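Local coordinates for serine proteinase inhibitor 1 (Myxoma virus, PDB 6BJ5), which inhibits serine proteases as a secreted viral serpin and is important for the virulence of the myxoma virus, at residues T140-W154 and D302-T315. Sequence-based numbering, arbitrary orientation.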
loop_
_atom_site.group_PDB
_atom_site.type_symbol
_atom_site.label_atom_id
_atom_site.label_comp_id
_atom_site.label_asym_id
_atom_site.label_seq_id
_atom_site.Cartn_x
_atom_site.Cartn_y
_atom_site.Cartn_z
ATOM N N THR A 140 7.354 21.698 10.368
ATOM C CA THR A 140 6.663 21.121 9.239
ATOM C C THR A 140 5.792 22.208 8.594
ATOM O O THR A 140 5.056 22.897 9.284
ATOM C CB THR A 140 5.859 19.896 9.703
ATOM O OG1 THR A 140 6.741 18.758 9.879
ATOM C CG2 THR A 140 4.617 19.658 8.839
ATOM N N LYS A 141 6.045 22.539 7.313
ATOM C CA LYS A 141 5.217 23.557 6.653
ATOM C C LYS A 141 4.179 23.016 5.688
ATOM O O LYS A 141 3.288 23.782 5.326
ATOM C CB LYS A 141 6.037 24.654 5.898
ATOM C CG LYS A 141 7.169 25.388 6.656
ATOM C CD LYS A 141 6.557 26.005 7.953
ATOM C CE LYS A 141 6.992 25.174 9.230
ATOM N NZ LYS A 141 6.141 25.166 10.504
ATOM N N MET A 142 4.169 21.723 5.380
ATOM C CA MET A 142 3.133 21.166 4.522
ATOM C C MET A 142 2.881 19.715 4.927
ATOM O O MET A 142 3.799 19.043 5.399
ATOM C CB MET A 142 3.571 21.230 3.066
ATOM C CG MET A 142 4.422 20.004 2.660
ATOM S SD MET A 142 5.118 20.206 1.039
ATOM C CE MET A 142 3.741 21.062 0.299
ATOM N N LEU A 143 1.641 19.236 4.813
ATOM C CA LEU A 143 1.396 17.811 4.984
ATOM C C LEU A 143 0.558 17.357 3.802
ATOM O O LEU A 143 -0.524 17.903 3.564
ATOM C CB LEU A 143 0.698 17.517 6.314
ATOM C CG LEU A 143 0.437 16.022 6.458
ATOM C CD1 LEU A 143 1.775 15.340 6.814
ATOM C CD2 LEU A 143 -0.617 15.758 7.504
ATOM N N LEU A 144 1.092 16.438 3.011
ATOM C CA LEU A 144 0.358 15.873 1.893
ATOM C C LEU A 144 -0.083 14.493 2.337
ATOM O O LEU A 144 0.756 13.665 2.703
ATOM C CB LEU A 144 1.220 15.771 0.644
ATOM C CG LEU A 144 0.443 15.628 -0.662
ATOM C CD1 LEU A 144 1.308 16.087 -1.822
ATOM C CD2 LEU A 144 -0.078 14.212 -0.901
ATOM N N LEU A 145 -1.387 14.245 2.330
ATOM C CA LEU A 145 -1.893 13.026 2.933
ATOM C C LEU A 145 -2.774 12.276 1.936
ATOM O O LEU A 145 -3.700 12.860 1.348
ATOM C CB LEU A 145 -2.640 13.342 4.228
ATOM C CG LEU A 145 -3.330 12.125 4.834
ATOM C CD1 LEU A 145 -2.301 11.235 5.479
ATOM C CD2 LEU A 145 -4.374 12.554 5.840
ATOM N N SER A 146 -2.458 10.986 1.749
ATOM C CA SER A 146 -3.182 10.054 0.883
ATOM C C SER A 146 -3.699 8.879 1.716
ATOM O O SER A 146 -2.912 8.147 2.335
ATOM C CB SER A 146 -2.277 9.543 -0.244
ATOM O OG SER A 146 -2.961 8.664 -1.130
ATOM N N SER A 147 -5.014 8.678 1.705
ATOM C CA SER A 147 -5.658 7.628 2.485
ATOM C C SER A 147 -6.336 6.641 1.545
ATOM O O SER A 147 -7.043 7.055 0.621
ATOM C CB SER A 147 -6.704 8.221 3.413
ATOM O OG SER A 147 -6.070 9.012 4.397
ATOM N N VAL A 148 -6.144 5.342 1.791
ATOM C CA VAL A 148 -6.767 4.290 0.994
ATOM C C VAL A 148 -7.474 3.345 1.949
ATOM O O VAL A 148 -6.891 2.934 2.962
ATOM C CB VAL A 148 -5.753 3.512 0.127
ATOM C CG1 VAL A 148 -6.492 2.528 -0.732
ATOM C CG2 VAL A 148 -4.949 4.445 -0.756
ATOM N N ARG A 149 -8.725 2.998 1.632
ATOM C CA ARG A 149 -9.482 2.076 2.474
ATOM C C ARG A 149 -10.215 1.053 1.622
ATOM O O ARG A 149 -10.758 1.384 0.563
ATOM C CB ARG A 149 -10.524 2.798 3.320
ATOM C CG ARG A 149 -9.950 3.849 4.251
ATOM C CD ARG A 149 -9.388 3.282 5.531
ATOM N NE ARG A 149 -9.114 4.368 6.473
ATOM C CZ ARG A 149 -8.118 5.246 6.368
ATOM N NH1 ARG A 149 -7.259 5.186 5.353
ATOM N NH2 ARG A 149 -7.985 6.197 7.292
ATOM N N MET A 150 -10.221 -0.190 2.089
ATOM C CA MET A 150 -10.991 -1.227 1.428
ATOM C C MET A 150 -11.494 -2.184 2.488
ATOM O O MET A 150 -10.710 -2.643 3.328
ATOM C CB MET A 150 -10.170 -1.980 0.396
ATOM C CG MET A 150 -10.988 -2.984 -0.361
ATOM S SD MET A 150 -9.865 -3.956 -1.325
ATOM C CE MET A 150 -8.684 -4.322 -0.024
ATOM N N LYS A 151 -12.794 -2.479 2.450
ATOM C CA LYS A 151 -13.371 -3.519 3.292
ATOM C C LYS A 151 -14.398 -4.261 2.448
ATOM O O LYS A 151 -15.424 -3.683 2.085
ATOM C CB LYS A 151 -13.983 -2.911 4.554
ATOM C CG LYS A 151 -14.458 -3.927 5.561
ATOM C CD LYS A 151 -14.931 -3.244 6.831
ATOM C CE LYS A 151 -15.332 -4.272 7.872
ATOM N NZ LYS A 151 -16.452 -5.130 7.384
ATOM N N THR A 152 -14.131 -5.537 2.153
ATOM C CA THR A 152 -14.923 -6.321 1.205
ATOM C C THR A 152 -14.894 -7.807 1.563
ATOM O O THR A 152 -13.846 -8.347 1.934
ATOM C CB THR A 152 -14.402 -6.152 -0.235
ATOM O OG1 THR A 152 -14.128 -4.769 -0.509
ATOM C CG2 THR A 152 -15.427 -6.688 -1.248
ATOM N N SER A 153 -16.025 -8.483 1.375
ATOM C CA SER A 153 -16.074 -9.923 1.605
ATOM C C SER A 153 -15.479 -10.671 0.423
ATOM O O SER A 153 -15.279 -10.109 -0.661
ATOM C CB SER A 153 -17.506 -10.398 1.801
ATOM O OG SER A 153 -18.164 -9.612 2.773
ATOM N N TRP A 154 -15.142 -11.940 0.661
ATOM C CA TRP A 154 -14.778 -12.822 -0.439
ATOM C C TRP A 154 -16.004 -13.085 -1.313
ATOM O O TRP A 154 -17.153 -12.959 -0.875
ATOM C CB TRP A 154 -14.233 -14.162 0.073
ATOM C CG TRP A 154 -13.024 -14.063 0.937
ATOM C CD1 TRP A 154 -12.927 -14.372 2.270
ATOM C CD2 TRP A 154 -11.725 -13.634 0.528
ATOM N NE1 TRP A 154 -11.635 -14.150 2.715
ATOM C CE2 TRP A 154 -10.882 -13.698 1.661
ATOM C CE3 TRP A 154 -11.188 -13.199 -0.687
ATOM C CZ2 TRP A 154 -9.543 -13.333 1.608
ATOM C CZ3 TRP A 154 -9.861 -12.845 -0.737
ATOM C CH2 TRP A 154 -9.051 -12.910 0.404
ATOM N N ASP A 302 -9.380 -12.748 6.823
ATOM C CA ASP A 302 -9.989 -13.835 7.598
ATOM C C ASP A 302 -11.031 -14.538 6.727
ATOM O O ASP A 302 -11.113 -14.301 5.520
ATOM C CB ASP A 302 -10.574 -13.305 8.910
ATOM C CG ASP A 302 -11.648 -12.268 8.688
ATOM O OD1 ASP A 302 -12.163 -12.136 7.552
ATOM O OD2 ASP A 302 -11.992 -11.588 9.670
ATOM N N GLU A 303 -11.846 -15.400 7.350
ATOM C CA GLU A 303 -12.791 -16.221 6.589
ATOM C C GLU A 303 -13.775 -15.364 5.804
ATOM O O GLU A 303 -14.178 -15.736 4.696
ATOM C CB GLU A 303 -13.567 -17.179 7.510
ATOM C CG GLU A 303 -12.730 -18.238 8.199
ATOM C CD GLU A 303 -12.053 -17.732 9.464
ATOM O OE1 GLU A 303 -12.172 -16.521 9.756
ATOM O OE2 GLU A 303 -11.406 -18.540 10.172
ATOM N N ARG A 304 -14.169 -14.211 6.353
ATOM C CA ARG A 304 -15.259 -13.420 5.774
ATOM C C ARG A 304 -14.810 -12.501 4.626
ATOM O O ARG A 304 -15.638 -12.117 3.791
ATOM C CB ARG A 304 -15.927 -12.632 6.907
ATOM C CG ARG A 304 -16.864 -11.510 6.519
ATOM C CD ARG A 304 -18.316 -11.926 6.322
ATOM N NE ARG A 304 -19.131 -10.737 6.062
ATOM C CZ ARG A 304 -20.125 -10.675 5.180
ATOM N NH1 ARG A 304 -20.445 -11.739 4.450
ATOM N NH2 ARG A 304 -20.787 -9.535 5.014
ATOM N N GLY A 305 -13.532 -12.177 4.533
ATOM C CA GLY A 305 -13.043 -11.225 3.545
ATOM C C GLY A 305 -11.809 -10.500 4.067
ATOM O O GLY A 305 -11.076 -11.032 4.895
ATOM N N THR A 306 -11.613 -9.266 3.596
ATOM C CA THR A 306 -10.395 -8.510 3.879
ATOM C C THR A 306 -10.713 -7.063 4.237
ATOM O O THR A 306 -11.553 -6.422 3.589
ATOM C CB THR A 306 -9.455 -8.537 2.669
ATOM O OG1 THR A 306 -8.990 -9.881 2.455
ATOM C CG2 THR A 306 -8.250 -7.577 2.880
ATOM N N THR A 307 -10.008 -6.533 5.248
ATOM C CA THR A 307 -10.076 -5.117 5.608
ATOM C C THR A 307 -8.673 -4.544 5.498
ATOM O O THR A 307 -7.750 -5.037 6.154
ATOM C CB THR A 307 -10.624 -4.905 7.022
ATOM O OG1 THR A 307 -11.911 -5.522 7.142
ATOM C CG2 THR A 307 -10.775 -3.389 7.315
ATOM N N ALA A 308 -8.505 -3.528 4.649
ATOM C CA ALA A 308 -7.182 -2.991 4.345
ATOM C C ALA A 308 -7.202 -1.476 4.412
ATOM O O ALA A 308 -8.141 -0.820 3.942
ATOM C CB ALA A 308 -6.676 -3.412 2.966
ATOM N N SER A 309 -6.105 -0.923 4.902
ATOM C CA SER A 309 -6.071 0.495 5.181
ATOM C C SER A 309 -4.670 1.017 4.940
ATOM O O SER A 309 -3.685 0.337 5.262
ATOM C CB SER A 309 -6.477 0.727 6.641
ATOM O OG SER A 309 -6.560 2.089 6.897
ATOM N N SER A 310 -4.579 2.224 4.382
ATOM C CA SER A 310 -3.253 2.805 4.238
ATOM C C SER A 310 -3.331 4.326 4.171
ATOM O O SER A 310 -4.168 4.890 3.455
ATOM C CB SER A 310 -2.549 2.259 3.003
ATOM O OG SER A 310 -1.242 2.801 2.928
ATOM N N ASP A 311 -2.426 4.981 4.905
ATOM C CA ASP A 311 -2.300 6.435 4.893
ATOM C C ASP A 311 -0.851 6.791 4.618
ATOM O O ASP A 311 0.044 6.332 5.336
ATOM C CB ASP A 311 -2.757 7.035 6.217
ATOM C CG ASP A 311 -4.206 6.744 6.499
ATOM O OD1 ASP A 311 -5.046 7.049 5.623
ATOM O OD2 ASP A 311 -4.501 6.175 7.573
ATOM N N THR A 312 -0.618 7.579 3.569
ATOM C CA THR A 312 0.717 8.038 3.202
ATOM C C THR A 312 0.837 9.518 3.513
ATOM O O THR A 312 -0.019 10.311 3.104
ATOM C CB THR A 312 1.002 7.777 1.721
ATOM O OG1 THR A 312 0.861 6.375 1.455
ATOM C CG2 THR A 312 2.405 8.225 1.354
ATOM N N ALA A 313 1.875 9.879 4.259
ATOM C CA ALA A 313 2.102 11.257 4.688
ATOM C C ALA A 313 3.429 11.776 4.147
ATOM O O ALA A 313 4.491 11.250 4.503
ATOM C CB ALA A 313 2.090 11.352 6.215
ATOM N N ILE A 314 3.375 12.837 3.341
ATOM C CA ILE A 314 4.573 13.495 2.814
ATOM C C ILE A 314 4.820 14.778 3.605
ATOM O O ILE A 314 3.955 15.666 3.660
ATOM C CB ILE A 314 4.462 13.769 1.304
ATOM C CG1 ILE A 314 4.414 12.432 0.564
ATOM C CG2 ILE A 314 5.700 14.560 0.830
ATOM C CD1 ILE A 314 4.179 12.512 -0.928
ATOM N N THR A 315 6.051 14.907 4.113
ATOM C CA THR A 315 6.470 15.775 5.230
ATOM C C THR A 315 5.410 16.015 6.272
ATOM O O THR A 315 5.587 15.538 7.398
ATOM C CB THR A 315 6.977 17.134 4.734
ATOM O OG1 THR A 315 8.272 16.949 4.159
ATOM C CG2 THR A 315 7.098 18.110 5.865
HETATM O O HOH W 1 -1.704 5.319 1.679
#
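Strand 305-314 pairs antiparallel with strand 142-153 from G305 opposite S153 to I314 opposite L144. Its other edge pairs with strand 293-302. This is the large central sheet A of the serpin fold. A strand in this place, with the chain ending just beyond it, is consistent with a cleaved serpin whose reactive-centre loop has inserted into the sheet.

The five hydrogen-bonded pairs, L144-I314, S146-T312, V148-S310, M150-A308 and T152-T306, give ten backbone bonds. On their face of the sheet the packing is close: L144 CB meets I314 CB at 3.9 Å and M150 CE meets A308 CB at 3.7 Å. Helix 37-49 covers L144, S146 and V148. F30 of the second chain packs on V148, A308 and S310.

Water 1, on this same face, donates to S146 O at 3.1 Å and also bonds S310 OG and T312 OG1. These hydroxyls have further partners on the neighbouring strand, S297 and Q295.

The face of S147, R149, S309 and D311 carries the charge pair. R149 bends at chi2 (-81°), bringing its guanidinium over S309 OG and back to D311. R149 NH1 makes a salt bridge to D311 OD1 at 2.9 Å, in the guanidinium plane. S147 OG gives a hydrogen bond to the same OD1, from the opposite face of the carboxylate. Two donors thus grip one oxygen and restrain the rotation of the carboxylate.

W154 closes the end of the pairing. Its indole also stacks on Y205. G305 CA sits over the five-membered ring of W154, 3.5 Å from its centroid, a CH-pi contact. At the ring edge, W154 NE1 gives a nearly straight hydrogen bond (164°) to D302 O at 2.9 Å.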